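PDB 6FOP: glycoside hydrolase family 81 from Clostridium thermocellum, which probably hydrolyses internal beta-1,3-glucosidic bonds of laminarin and related beta-1,3-glucans as an enzyme of the cellulosome. Local coordinates for residues 20-32 and 40-52. Sequence-based numbering, arbitrary orientation. Where two conformers were deposited one is given.
Sequences VPQAEIYKTSNLQ and WESSILWNQYSLP. With MG (magnesium ion), chain Y.
The Y26 ring lies against the backbone of Q48, whose CA sits over the centre of one ring face, 3.7 Å from the centroid, in a CH-pi contact. With CG anti to its carbonyl carbon (chi1 -72°), Y26 turns the ring toward the weakly bonded helical turn about 43-46 and the loop that follows: the L45 carbonyl oxygen meets the ring edge in its plane, and N47 O comes obliquely to 3.3 Å from CD2. That same L45 O accepts a nearly straight hydrogen bond from Y26 N (2.9 Å, 173°), so one carbonyl oxygen both takes the backbone N-H of Y26 and lies at the edge of its ring. Q22 reaches in with CG between its backbone N and carbonyl carbon and the chain extended beyond. Both hydrogen bonds of its amide lie near the amide plane, NE2 giving to W46 O at 2.9 Å and to E24 O at 2.8 Å; the nitrogen thus bridges the two segments. Q22 OE1 stands at the edge of the indole, amide and ring planes 64° apart, while P21 CB touches W46 CH2 obliquely at 3.8 Å. L45 CD2 packs against I25 CG2, K27 CB and L31 CD2. Beside Y26, magnesium is held by the carbonyl oxygens of I44, N47 and Y49. The contact thus joins an irregular loop to a helical turn and following loop whose carbonyl oxygens, with A102 O, form a backbone magnesium site.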
loop_
_atom_site.group_PDB
_atom_site.type_symbol
_atom_site.label_atom_id
_atom_site.label_comp_id
_atom_site.label_asym_id
_atom_site.label_seq_id
_atom_site.Cartn_x
_atom_site.Cartn_y
_atom_site.Cartn_z
ATOM N N VAL A 20 -15.657 17.645 -5.967
ATOM C CA VAL A 20 -15.705 16.594 -4.964
ATOM C C VAL A 20 -16.023 15.298 -5.663
ATOM O O VAL A 20 -16.462 15.301 -6.820
ATOM C CB VAL A 20 -16.752 16.874 -3.852
ATOM C CG1 VAL A 20 -16.324 18.066 -3.030
ATOM C CG2 VAL A 20 -18.170 17.068 -4.405
ATOM N N PRO A 21 -15.817 14.173 -4.967
ATOM C CA PRO A 21 -16.244 12.925 -5.602
ATOM C C PRO A 21 -17.749 12.872 -5.853
ATOM O O PRO A 21 -18.518 13.555 -5.181
ATOM C CB PRO A 21 -15.877 11.856 -4.586
ATOM C CG PRO A 21 -14.989 12.493 -3.624
ATOM C CD PRO A 21 -15.211 13.957 -3.643
ATOM N N GLN A 22 -18.140 12.034 -6.812
ATOM C CA GLN A 22 -19.535 11.895 -7.208
ATOM C C GLN A 22 -20.475 11.699 -6.010
ATOM O O GLN A 22 -20.134 11.067 -4.999
ATOM C CB GLN A 22 -19.698 10.739 -8.191
ATOM C CG GLN A 22 -19.320 9.397 -7.624
ATOM C CD GLN A 22 -19.359 8.281 -8.631
ATOM O OE1 GLN A 22 -18.731 8.347 -9.696
ATOM N NE2 GLN A 22 -20.067 7.225 -8.283
ATOM N N ALA A 23 -21.671 12.233 -6.170
ATOM C CA ALA A 23 -22.715 12.111 -5.154
ATOM C C ALA A 23 -23.180 10.670 -4.963
ATOM O O ALA A 23 -23.440 10.249 -3.835
ATOM C CB ALA A 23 -23.899 12.980 -5.535
ATOM N N GLU A 24 -23.241 9.914 -6.069
ATOM C CA GLU A 24 -23.801 8.558 -6.060
ATOM C C GLU A 24 -22.777 7.574 -5.465
ATOM O O GLU A 24 -21.644 7.491 -5.938
ATOM C CB GLU A 24 -24.102 8.096 -7.491
ATOM C CG GLU A 24 -25.099 8.932 -8.288
ATOM C CD GLU A 24 -24.629 10.322 -8.777
ATOM O OE1 GLU A 24 -23.396 10.651 -8.844
ATOM O OE2 GLU A 24 -25.559 11.104 -9.101
ATOM N N ILE A 25 -23.185 6.825 -4.453
ATOM C CA ILE A 25 -22.380 5.762 -3.851
ATOM C C ILE A 25 -23.197 4.481 -3.866
ATOM O O ILE A 25 -24.257 4.397 -3.238
ATOM C CB ILE A 25 -21.921 6.087 -2.422
ATOM C CG1 ILE A 25 -21.200 7.442 -2.384
ATOM C CG2 ILE A 25 -20.955 5.002 -1.928
ATOM C CD1 ILE A 25 -20.675 7.847 -1.026
ATOM N N TYR A 26 -22.705 3.477 -4.597
ATOM C CA TYR A 26 -23.403 2.207 -4.772
ATOM C C TYR A 26 -23.098 1.320 -3.559
ATOM O O TYR A 26 -22.272 0.401 -3.581
ATOM C CB TYR A 26 -23.058 1.560 -6.136
ATOM C CG TYR A 26 -23.682 2.296 -7.286
ATOM C CD1 TYR A 26 -24.999 2.027 -7.673
ATOM C CD2 TYR A 26 -22.970 3.290 -7.986
ATOM C CE1 TYR A 26 -25.590 2.725 -8.716
ATOM C CE2 TYR A 26 -23.558 3.990 -9.037
ATOM C CZ TYR A 26 -24.868 3.694 -9.401
ATOM O OH TYR A 26 -25.464 4.366 -10.439
ATOM N N LYS A 27 -23.802 1.659 -2.476
ATOM C CA LYS A 27 -23.732 0.963 -1.211
ATOM C C LYS A 27 -25.163 0.689 -0.736
ATOM O O LYS A 27 -26.115 1.363 -1.157
ATOM C CB LYS A 27 -22.953 1.764 -0.148
ATOM C CG LYS A 27 -23.544 3.118 0.207
ATOM C CD LYS A 27 -22.733 3.788 1.300
ATOM C CE LYS A 27 -23.037 5.268 1.413
ATOM N NZ LYS A 27 -24.403 5.503 1.918
ATOM N N THR A 28 -25.285 -0.300 0.132
ATOM C CA THR A 28 -26.546 -0.565 0.812
ATOM C C THR A 28 -26.625 0.224 2.093
ATOM O O THR A 28 -25.649 0.805 2.536
ATOM C CB THR A 28 -26.733 -2.059 1.216
ATOM O OG1 THR A 28 -25.868 -2.333 2.329
ATOM C CG2 THR A 28 -26.419 -2.998 0.054
ATOM N N SER A 29 -27.791 0.186 2.730
ATOM C CA SER A 29 -27.975 0.836 4.027
ATOM C C SER A 29 -27.154 0.194 5.156
ATOM O O SER A 29 -27.021 0.779 6.218
ATOM C CB SER A 29 -29.456 0.851 4.414
ATOM O OG SER A 29 -29.962 -0.464 4.474
ATOM N N ASN A 30 -26.620 -1.005 4.943
ATOM C CA ASN A 30 -25.778 -1.630 5.952
ATOM C C ASN A 30 -24.354 -1.083 6.015
ATOM O O ASN A 30 -23.671 -1.329 6.998
ATOM C CB ASN A 30 -25.759 -3.147 5.771
ATOM C CG ASN A 30 -27.132 -3.760 5.986
ATOM O OD1 ASN A 30 -27.815 -3.449 6.975
ATOM N ND2 ASN A 30 -27.542 -4.642 5.076
ATOM N N LEU A 31 -23.900 -0.404 4.966
ATOM C CA LEU A 31 -22.536 0.132 4.942
ATOM C C LEU A 31 -22.591 1.535 5.545
ATOM O O LEU A 31 -22.995 2.488 4.884
ATOM C CB LEU A 31 -21.971 0.132 3.521
ATOM C CG LEU A 31 -20.465 0.397 3.435
ATOM C CD1 LEU A 31 -19.697 -0.840 3.852
ATOM C CD2 LEU A 31 -20.047 0.828 2.048
ATOM N N GLN A 32 -22.195 1.645 6.808
ATOM C CA GLN A 32 -22.335 2.877 7.587
ATOM C C GLN A 32 -20.974 3.500 7.871
ATOM O O GLN A 32 -19.959 2.825 7.867
ATOM C CB GLN A 32 -23.049 2.580 8.904
ATOM C CG GLN A 32 -24.456 1.995 8.746
ATOM C CD GLN A 32 -25.160 1.821 10.070
ATOM O OE1 GLN A 32 -24.754 1.010 10.915
ATOM N NE2 GLN A 32 -26.221 2.580 10.266
ATOM N N TRP A 40 -8.963 -2.690 -3.850
ATOM C CA TRP A 40 -9.242 -3.609 -4.946
ATOM C C TRP A 40 -10.744 -3.796 -5.200
ATOM O O TRP A 40 -11.157 -4.123 -6.301
ATOM C CB TRP A 40 -8.563 -4.954 -4.676
ATOM C CG TRP A 40 -8.954 -5.581 -3.371
ATOM C CD1 TRP A 40 -8.380 -5.362 -2.145
ATOM C CD2 TRP A 40 -10.021 -6.517 -3.134
ATOM N NE1 TRP A 40 -9.018 -6.060 -1.168
ATOM C CE2 TRP A 40 -10.006 -6.820 -1.755
ATOM C CE3 TRP A 40 -10.944 -7.179 -3.969
ATOM C CZ2 TRP A 40 -10.919 -7.700 -1.172
ATOM C CZ3 TRP A 40 -11.838 -8.054 -3.390
ATOM C CH2 TRP A 40 -11.820 -8.323 -2.000
ATOM N N GLU A 41 -11.571 -3.584 -4.183
ATOM C CA GLU A 41 -13.018 -3.741 -4.308
ATOM C C GLU A 41 -13.729 -2.433 -4.695
ATOM O O GLU A 41 -14.936 -2.401 -4.891
ATOM C CB GLU A 41 -13.618 -4.298 -3.012
ATOM C CG GLU A 41 -13.782 -3.286 -1.878
ATOM C CD GLU A 41 -12.523 -2.814 -1.191
ATOM O OE1 GLU A 41 -11.494 -3.491 -1.291
ATOM O OE2 GLU A 41 -12.637 -1.791 -0.443
ATOM N N SER A 42 -12.976 -1.330 -4.784
ATOM C CA SER A 42 -13.578 0.005 -4.789
ATOM C C SER A 42 -14.518 0.297 -5.921
ATOM O O SER A 42 -15.428 1.096 -5.747
ATOM C CB SER A 42 -12.484 1.055 -4.720
ATOM O OG SER A 42 -11.740 0.909 -3.535
ATOM N N SER A 43 -14.307 -0.311 -7.094
ATOM C CA SER A 43 -15.155 0.038 -8.253
ATOM C C SER A 43 -16.636 -0.343 -8.075
ATOM O O SER A 43 -17.505 0.245 -8.717
ATOM C CB SER A 43 -14.628 -0.572 -9.547
ATOM O OG SER A 43 -14.873 -1.977 -9.618
ATOM N N ILE A 44 -16.908 -1.269 -7.168
ATOM C CA ILE A 44 -18.289 -1.578 -6.790
ATOM C C ILE A 44 -19.047 -0.346 -6.314
ATOM O O ILE A 44 -20.214 -0.181 -6.666
ATOM C CB ILE A 44 -18.357 -2.665 -5.717
ATOM C CG1 ILE A 44 -17.709 -3.969 -6.192
ATOM C CG2 ILE A 44 -19.799 -2.939 -5.307
ATOM C CD1 ILE A 44 -17.419 -4.947 -5.072
ATOM N N LEU A 45 -18.356 0.522 -5.563
ATOM C CA LEU A 45 -18.956 1.720 -4.979
ATOM C C LEU A 45 -19.183 2.829 -5.991
ATOM O O LEU A 45 -20.141 3.605 -5.861
ATOM C CB LEU A 45 -18.072 2.257 -3.842
ATOM C CG LEU A 45 -18.009 1.372 -2.600
ATOM C CD1 LEU A 45 -16.725 1.636 -1.827
ATOM C CD2 LEU A 45 -19.239 1.549 -1.727
ATOM N N TRP A 46 -18.265 2.951 -6.967
ATOM C CA TRP A 46 -18.272 4.098 -7.877
ATOM C C TRP A 46 -19.069 3.857 -9.166
ATOM O O TRP A 46 -19.587 4.799 -9.773
ATOM C CB TRP A 46 -16.823 4.464 -8.239
ATOM C CG TRP A 46 -15.962 5.003 -7.115
ATOM C CD1 TRP A 46 -15.347 4.283 -6.137
ATOM C CD2 TRP A 46 -15.567 6.359 -6.927
ATOM N NE1 TRP A 46 -14.591 5.114 -5.326
ATOM C CE2 TRP A 46 -14.722 6.400 -5.795
ATOM C CE3 TRP A 46 -15.840 7.538 -7.607
ATOM C CZ2 TRP A 46 -14.121 7.583 -5.355
ATOM C CZ3 TRP A 46 -15.265 8.709 -7.156
ATOM C CH2 TRP A 46 -14.414 8.720 -6.040
ATOM N N ASN A 47 -19.108 2.601 -9.607
ATOM C CA ASN A 47 -19.742 2.209 -10.851
ATOM C C ASN A 47 -21.102 1.557 -10.548
ATOM O O ASN A 47 -21.276 0.958 -9.496
ATOM C CB ASN A 47 -18.761 1.259 -11.561
ATOM C CG ASN A 47 -19.118 0.993 -13.001
ATOM O OD1 ASN A 47 -18.789 1.747 -13.933
ATOM N ND2 ASN A 47 -19.754 -0.132 -13.191
ATOM N N GLN A 48 -22.050 1.681 -11.476
ATOM C CA GLN A 48 -23.346 1.013 -11.331
ATOM C C GLN A 48 -23.135 -0.461 -10.952
ATOM O O GLN A 48 -23.732 -0.974 -10.009
ATOM C CB GLN A 48 -24.111 1.144 -12.646
ATOM C CG GLN A 48 -25.465 0.467 -12.676
ATOM C CD GLN A 48 -26.202 0.690 -13.983
ATOM O OE1 GLN A 48 -25.682 1.286 -14.911
ATOM N NE2 GLN A 48 -27.411 0.183 -14.059
ATOM N N TYR A 49 -22.325 -1.147 -11.747
ATOM C CA TYR A 49 -21.975 -2.527 -11.503
ATOM C C TYR A 49 -20.573 -2.567 -10.850
ATOM O O TYR A 49 -20.469 -2.218 -9.692
ATOM C CB TYR A 49 -22.143 -3.348 -12.800
ATOM C CG TYR A 49 -23.581 -3.393 -13.263
ATOM C CD1 TYR A 49 -24.539 -4.117 -12.557
ATOM C CD2 TYR A 49 -24.009 -2.645 -14.353
ATOM C CE1 TYR A 49 -25.863 -4.126 -12.962
ATOM C CE2 TYR A 49 -25.312 -2.676 -14.774
ATOM C CZ TYR A 49 -26.244 -3.397 -14.068
ATOM O OH TYR A 49 -27.558 -3.369 -14.478
ATOM N N SER A 50 -19.543 -2.947 -11.590
ATOM C CA SER A 50 -18.174 -2.793 -11.164
ATOM C C SER A 50 -17.288 -2.850 -12.377
ATOM O O SER A 50 -17.738 -3.198 -13.479
ATOM C CB SER A 50 -17.734 -3.903 -10.189
ATOM O OG SER A 50 -17.425 -5.132 -10.841
ATOM N N LEU A 51 -16.011 -2.563 -12.157
ATOM C CA LEU A 51 -14.939 -2.949 -13.076
ATOM C C LEU A 51 -14.374 -4.268 -12.548
ATOM O O LEU A 51 -14.842 -4.782 -11.515
ATOM C CB LEU A 51 -13.848 -1.852 -13.163
ATOM C CG LEU A 51 -14.134 -0.728 -14.156
ATOM C CD1 LEU A 51 -14.075 -1.205 -15.599
ATOM C CD2 LEU A 51 -15.425 0.017 -13.886
ATOM N N PRO A 52 -13.416 -4.867 -13.256
ATOM C CA PRO A 52 -12.888 -6.128 -12.719
ATOM C C PRO A 52 -12.289 -5.992 -11.331
ATOM O O PRO A 52 -11.591 -5.005 -11.032
ATOM C CB PRO A 52 -11.853 -6.547 -13.775
ATOM C CG PRO A 52 -12.362 -5.928 -15.035
ATOM C CD PRO A 52 -12.838 -4.575 -14.583
HETATM MG MG MG Y . -21.762 -0.871 -8.230
#